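Local coordinates for protein CyaB (Pseudomonas aeruginosa, PDB 3R5G) that probably makes cyclic AMP from ATP through its class III nucleotide cyclase domain, the part of this membrane protein present here, at residues A[61-66]-A[131-136]; A[167-172]-A[191-196]. All blocks are in the same frame, centred on the assembly; numbering follows the deposited sequence.

In the fold
Interaction 1 is core and interaction 2 is surface: four of the five touching residues are buried in the first, against one of seven in the second. Their centres lie 25 Å apart, on opposite sides of the chain's centre, yet both reach the same mixed sheet. Interaction 1 sets strand 61-66 across strand 129-135 mainly through apolar packing, with no hydrogen bond between the segments. Interaction 2 joins the start of strand 170-176 to the loop after strand 185-190, where a backbone bond and a water held by a carboxylate join packing of Met169 and Val191. Along the chain, interaction 1 closes before interaction 2 opens.

Interaction 1 (A[61-66]-A[131-136]); sequences CVMVFF and DYTIIG
Phe65 and Ile134 bury the most surface here, and the two branches of Ile134 divide the work against the phenyl ring. The methyl CG2 sits over one face, 3.8 Å from the Phe65 ring centroid and 12° off the normal, which meets the geometry of a CH-pi contact. The longer branch covers the ring's root on the same side: Ile134 CD1 lies 3.6 Å from Phe65 CD2 and 3.8 Å from Phe65 CB. With CG1 placed between the backbone N and the carbonyl carbon (chi1 53°), that branch is also turned toward Met63. The methionine, extended through all three torsions, ends at CE against Ile134 CG1 at 3.4 Å, tighter than usual for two carbons.

The strand axes are 9.1 Å apart at closest approach and make an angle of 81°, so they are stacked almost at right angles and share no hydrogen bond. Their backbone partners lie elsewhere in the mixed sheet of the nucleotide cyclase catalytic domain: strand 61-66 pairs with strands 6-18 and 53-58, while strand 129-135 pairs with strand 118-124. Ile134 also packs on Leu10 and Val12 of strand 6-18, so it touches both strands 61-66 and 6-18 at once.

At the far end of the phenyl ring, Tyr132 CE2 approaches Phe65 CZ at 4.3 Å, near the plane of the phenylalanine ring and therefore at its edge; the tyrosine hydroxyl is hydrogen-bonded to Asp68. Thr133 borders the methionine end, with OG1 4.4 Å from Met63 CE and hydrogen-bonded to Asp55 OD2. On the other side of strand 129-135, Ile135 points away from strand 61-66 and packs on Leu32 of the second subunit.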
loop_
_atom_site.group_PDB
_atom_site.type_symbol
_atom_site.label_atom_id
_atom_site.label_comp_id
_atom_site.label_asym_id
_atom_site.label_seq_id
_atom_site.Cartn_x
_atom_site.Cartn_y
_atom_site.Cartn_z
ATOM N N CYS A 61 7.703 2.034 2.054
ATOM C CA CYS A 61 6.711 1.897 3.110
ATOM C C CYS A 61 6.876 0.637 3.972
ATOM O O CYS A 61 7.066 -0.449 3.406
ATOM C CB CYS A 61 5.344 1.852 2.478
ATOM S SG CYS A 61 3.974 1.756 3.736
ATOM N N VAL A 62 6.922 0.771 5.296
ATOM C CA VAL A 62 7.083 -0.341 6.207
ATOM C C VAL A 62 5.820 -0.529 7.045
ATOM O O VAL A 62 5.241 0.428 7.551
ATOM C CB VAL A 62 8.181 -0.019 7.188
ATOM C CG1 VAL A 62 8.306 -0.956 8.358
ATOM C CG2 VAL A 62 9.558 0.088 6.489
ATOM N N MET A 63 5.289 -1.738 7.204
ATOM C CA MET A 63 4.122 -2.055 7.982
ATOM C C MET A 63 4.546 -3.066 9.046
ATOM O O MET A 63 5.177 -4.087 8.683
ATOM C CB MET A 63 3.138 -2.690 7.025
ATOM C CG MET A 63 1.900 -3.036 7.629
ATOM S SD MET A 63 0.812 -3.941 6.410
ATOM C CE MET A 63 -0.406 -4.459 7.590
ATOM N N VAL A 64 4.287 -2.787 10.304
ATOM C CA VAL A 64 4.648 -3.639 11.451
ATOM C C VAL A 64 3.446 -3.723 12.332
ATOM O O VAL A 64 2.698 -2.712 12.446
ATOM C CB VAL A 64 5.841 -3.066 12.216
ATOM C CG1 VAL A 64 6.213 -3.947 13.458
ATOM C CG2 VAL A 64 7.031 -2.785 11.239
ATOM N N PHE A 65 3.153 -4.881 12.928
ATOM C CA PHE A 65 2.109 -4.902 13.909
ATOM C C PHE A 65 2.508 -5.573 15.197
ATOM O O PHE A 65 3.463 -6.405 15.189
ATOM C CB PHE A 65 0.799 -5.436 13.330
ATOM C CG PHE A 65 0.917 -6.849 12.771
ATOM C CD1 PHE A 65 0.681 -7.953 13.584
ATOM C CD2 PHE A 65 1.145 -7.015 11.450
ATOM C CE1 PHE A 65 0.681 -9.294 12.979
ATOM C CE2 PHE A 65 1.165 -8.325 10.817
ATOM C CZ PHE A 65 0.968 -9.456 11.628
ATOM N N PHE A 66 1.811 -5.242 16.253
ATOM C CA PHE A 66 2.081 -5.808 17.587
ATOM C C PHE A 66 0.802 -6.373 18.162
ATOM O O PHE A 66 -0.277 -5.795 18.038
ATOM C CB PHE A 66 2.596 -4.704 18.528
ATOM C CG PHE A 66 3.945 -4.209 18.185
ATOM C CD1 PHE A 66 5.078 -4.545 18.973
ATOM C CD2 PHE A 66 4.132 -3.331 17.086
ATOM C CE1 PHE A 66 6.356 -3.973 18.566
ATOM C CE2 PHE A 66 5.372 -2.830 16.700
ATOM C CZ PHE A 66 6.461 -3.132 17.417
ATOM N N ASP A 131 0.095 -14.937 2.118
ATOM C CA ASP A 131 0.834 -14.301 3.197
ATOM C C ASP A 131 0.042 -14.170 4.481
ATOM O O ASP A 131 -1.179 -14.008 4.513
ATOM C CB ASP A 131 1.427 -12.992 2.767
ATOM C CG ASP A 131 2.485 -13.175 1.702
ATOM O OD1 ASP A 131 3.669 -13.540 2.040
ATOM O OD2 ASP A 131 2.101 -13.000 0.516
ATOM N N TYR A 132 0.779 -14.263 5.587
ATOM C CA TYR A 132 0.179 -14.059 6.904
ATOM C C TYR A 132 0.171 -12.564 7.170
ATOM O O TYR A 132 1.237 -11.931 7.103
ATOM C CB TYR A 132 1.171 -14.682 7.925
ATOM C CG TYR A 132 0.615 -14.710 9.240
ATOM C CD1 TYR A 132 -0.310 -15.705 9.624
ATOM C CD2 TYR A 132 0.918 -13.700 10.149
ATOM C CE1 TYR A 132 -0.850 -15.732 10.876
ATOM C CE2 TYR A 132 0.419 -13.722 11.402
ATOM C CZ TYR A 132 -0.486 -14.704 11.799
ATOM O OH TYR A 132 -1.047 -14.811 13.025
ATOM N N THR A 133 -1.016 -11.973 7.347
ATOM C CA THR A 133 -1.109 -10.476 7.346
ATOM C C THR A 133 -2.411 -10.080 8.009
ATOM O O THR A 133 -3.091 -10.906 8.607
ATOM C CB THR A 133 -0.922 -9.933 5.940
ATOM O OG1 THR A 133 -0.955 -8.474 5.901
ATOM C CG2 THR A 133 -1.989 -10.531 5.008
ATOM N N ILE A 134 -2.772 -8.781 7.998
ATOM C CA ILE A 134 -3.919 -8.279 8.750
ATOM C C ILE A 134 -4.694 -7.354 7.842
ATOM O O ILE A 134 -4.127 -6.725 6.893
ATOM C CB ILE A 134 -3.425 -7.466 10.021
ATOM C CG1 ILE A 134 -2.397 -6.366 9.622
ATOM C CG2 ILE A 134 -2.684 -8.479 10.979
ATOM C CD1 ILE A 134 -2.046 -5.369 10.872
ATOM N N ILE A 135 -5.984 -7.306 8.145
ATOM C CA ILE A 135 -6.906 -6.413 7.425
ATOM C C ILE A 135 -7.946 -5.834 8.391
ATOM O O ILE A 135 -8.208 -6.370 9.488
ATOM C CB ILE A 135 -7.592 -7.201 6.285
ATOM C CG1 ILE A 135 -8.473 -8.323 6.851
ATOM C CG2 ILE A 135 -6.647 -7.712 5.266
ATOM C CD1 ILE A 135 -9.287 -9.161 5.717
ATOM N N GLY A 136 -8.625 -4.742 7.986
ATOM C CA GLY A 136 -9.697 -4.207 8.771
ATOM C C GLY A 136 -9.626 -2.692 8.793
ATOM O O GLY A 136 -8.582 -2.069 8.375
#

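Interaction 2 (A[167-172]-A[191-196])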
loop_
_atom_site.group_PDB
_atom_site.type_symbol
_atom_site.label_atom_id
_atom_site.label_comp_id
_atom_site.label_asym_id
_atom_site.label_seq_id
_atom_site.Cartn_x
_atom_site.Cartn_y
_atom_site.Cartn_z
ATOM N N VAL A 167 3.356 6.787 30.014
ATOM C CA VAL A 167 4.763 6.523 29.814
ATOM C C VAL A 167 5.399 7.175 28.560
ATOM O O VAL A 167 6.598 7.232 28.479
ATOM C CB VAL A 167 5.081 5.055 29.938
ATOM C CG1 VAL A 167 4.335 4.439 31.158
ATOM C CG2 VAL A 167 4.628 4.346 28.761
ATOM N N ILE A 168 4.592 7.628 27.609
ATOM C CA ILE A 168 5.128 8.281 26.449
ATOM C C ILE A 168 4.462 9.648 26.332
ATOM O O ILE A 168 3.266 9.820 26.418
ATOM C CB ILE A 168 4.851 7.449 25.144
ATOM C CG1 ILE A 168 5.734 6.182 25.232
ATOM C CG2 ILE A 168 5.092 8.317 23.875
ATOM C CD1 ILE A 168 5.552 5.192 24.035
ATOM N N MET A 169 5.300 10.641 26.069
ATOM C CA MET A 169 4.833 12.035 26.018
ATOM C C MET A 169 4.220 12.353 24.644
ATOM O O MET A 169 4.797 12.039 23.587
ATOM C CB MET A 169 6.025 12.974 26.161
ATOM C CG MET A 169 5.674 14.369 26.407
ATOM S SD MET A 169 5.077 14.699 28.084
ATOM C CE MET A 169 6.565 14.378 29.048
ATOM N N CYS A 170 3.009 12.933 24.651
ATOM C CA CYS A 170 2.237 13.176 23.422
ATOM C C CYS A 170 1.735 14.630 23.468
ATOM O O CYS A 170 1.609 15.228 24.549
ATOM C CB CYS A 170 1.009 12.233 23.357
ATOM S SG CYS A 170 1.542 10.461 23.298
ATOM N N ARG A 171 1.289 15.095 22.313
ATOM C CA ARG A 171 0.637 16.417 22.201
ATOM C C ARG A 171 -0.533 16.300 21.266
ATOM O O ARG A 171 -0.458 15.768 20.179
ATOM C CB ARG A 171 1.674 17.289 21.519
ATOM C CG ARG A 171 1.207 18.660 21.526
ATOM C CD ARG A 171 2.277 19.632 21.000
ATOM N NE ARG A 171 3.705 19.343 21.016
ATOM C CZ ARG A 171 4.626 19.891 21.816
ATOM N NH1 ARG A 171 5.888 19.572 21.600
ATOM N NH2 ARG A 171 4.320 20.700 22.830
ATOM N N ASP A 172 -1.696 16.771 21.713
ATOM C CA ASP A 172 -2.900 16.861 20.869
ATOM C C ASP A 172 -2.683 17.616 19.571
ATOM O O ASP A 172 -2.096 18.742 19.577
ATOM C CB ASP A 172 -3.973 17.562 21.752
ATOM C CG ASP A 172 -5.385 17.551 21.201
ATOM O OD1 ASP A 172 -5.606 17.402 20.028
ATOM O OD2 ASP A 172 -6.322 17.724 22.085
ATOM N N VAL A 191 6.180 12.773 21.188
ATOM C CA VAL A 191 7.316 13.665 21.433
ATOM C C VAL A 191 8.337 12.885 22.290
ATOM O O VAL A 191 7.984 12.238 23.265
ATOM C CB VAL A 191 6.842 14.903 22.205
ATOM C CG1 VAL A 191 7.989 15.799 22.637
ATOM C CG2 VAL A 191 5.895 15.663 21.325
ATOM N N ASP A 192 9.581 12.927 21.888
ATOM C CA ASP A 192 10.597 12.181 22.618
ATOM C C ASP A 192 10.782 12.774 23.947
ATOM O O ASP A 192 10.691 14.016 24.147
ATOM C CB ASP A 192 11.904 12.399 21.868
ATOM C CG ASP A 192 11.955 11.573 20.572
ATOM O OD1 ASP A 192 10.930 10.983 20.172
ATOM O OD2 ASP A 192 13.055 11.469 19.974
ATOM N N SER A 193 11.050 11.971 24.938
ATOM C CA SER A 193 11.247 12.460 26.292
ATOM C C SER A 193 12.215 11.587 27.049
ATOM O O SER A 193 12.768 10.554 26.465
ATOM C CB SER A 193 9.906 12.601 27.073
ATOM O OG SER A 193 9.218 11.361 27.303
ATOM N N ARG A 194 12.416 11.977 28.332
ATOM C CA ARG A 194 13.587 11.408 28.984
ATOM C C ARG A 194 13.399 9.913 29.173
ATOM O O ARG A 194 14.409 9.186 29.084
ATOM C CB ARG A 194 14.004 12.128 30.334
ATOM C CG ARG A 194 15.123 13.267 30.163
ATOM C CD ARG A 194 14.433 14.563 29.710
ATOM N NE ARG A 194 13.043 14.304 30.052
ATOM C CZ ARG A 194 11.953 14.579 29.338
ATOM N NH1 ARG A 194 10.786 14.182 29.837
ATOM N NH2 ARG A 194 12.001 15.230 28.169
ATOM N N ARG A 195 12.188 9.426 29.360
ATOM C CA ARG A 195 11.985 8.051 29.812
ATOM C C ARG A 195 11.767 7.112 28.633
ATOM O O ARG A 195 11.379 5.973 28.864
ATOM C CB ARG A 195 10.818 7.926 30.743
ATOM C CG ARG A 195 10.923 8.970 31.862
ATOM C CD ARG A 195 11.610 8.301 32.935
ATOM N NE ARG A 195 10.788 7.190 33.416
ATOM C CZ ARG A 195 11.239 6.035 33.910
ATOM N NH1 ARG A 195 12.573 5.696 33.949
ATOM N NH2 ARG A 195 10.356 5.131 34.305
ATOM N N ASP A 196 12.137 7.510 27.434
ATOM C CA ASP A 196 11.891 6.591 26.333
ATOM C C ASP A 196 12.621 5.261 26.408
ATOM O O ASP A 196 13.768 5.228 26.819
ATOM C CB ASP A 196 12.032 7.233 25.012
ATOM C CG ASP A 196 10.890 8.292 24.803
ATOM O OD1 ASP A 196 9.664 8.085 25.195
ATOM O OD2 ASP A 196 11.221 9.195 24.080
HETATM O O HOH W 1 8.597 6.556 27.075
HETATM O O HOH W 2 8.048 10.236 25.150
#
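Met169 and Val191 meet where 167-172 and 191-196 run side by side: each directs its CB at the other segment, and Met169 CG lies 4.4 Å from Val191 CB. Beside Met169 CG, Met169 CB rests 3.8 Å from Ser193 OG. Met169 CG stands opposite its own backbone N (chi1 -168°), and bends at chi2 and chi3 bring the methyl CE to the edge of the Arg194 guanidinium, 4.3 Å from NH1. Two residues along, Arg171 and Val191 cross obliquely, with the arginine NH1 3.9 Å from Val191 CG2. Met169 and both arginines also touch a crystal neighbour, which may influence their conformations.

One direct bond ties the backbones, Val191 N to Met169 O, 2.9 Å long and nearly straight at 171°. The reciprocal pair, Met169 N and Val191 O, stands 4.2 Å apart, bridged by a water. This water accepts from Met169 N and from Ser193 OG, and donates to Val191 O and Asp196 OD1 (2.7 Å), so both of its protons are used. Asp196 OD2 takes Ser193 N at 2.9 Å from above the carboxylate plane, across the type I turn from Ser193 to Asp196. Asp192 points away from 167-172 and forms a salt bridge with Arg89 of helix 74-100.

Strands 170-176 and 185-190 are antiparallel; Met169 and Val191 lie just beyond, next to the pair Arg171 and Gln189, and keep one bond of the antiparallel pattern of a beta hairpin, in which a water takes the place of the other bond of the Met169-Val191 pair.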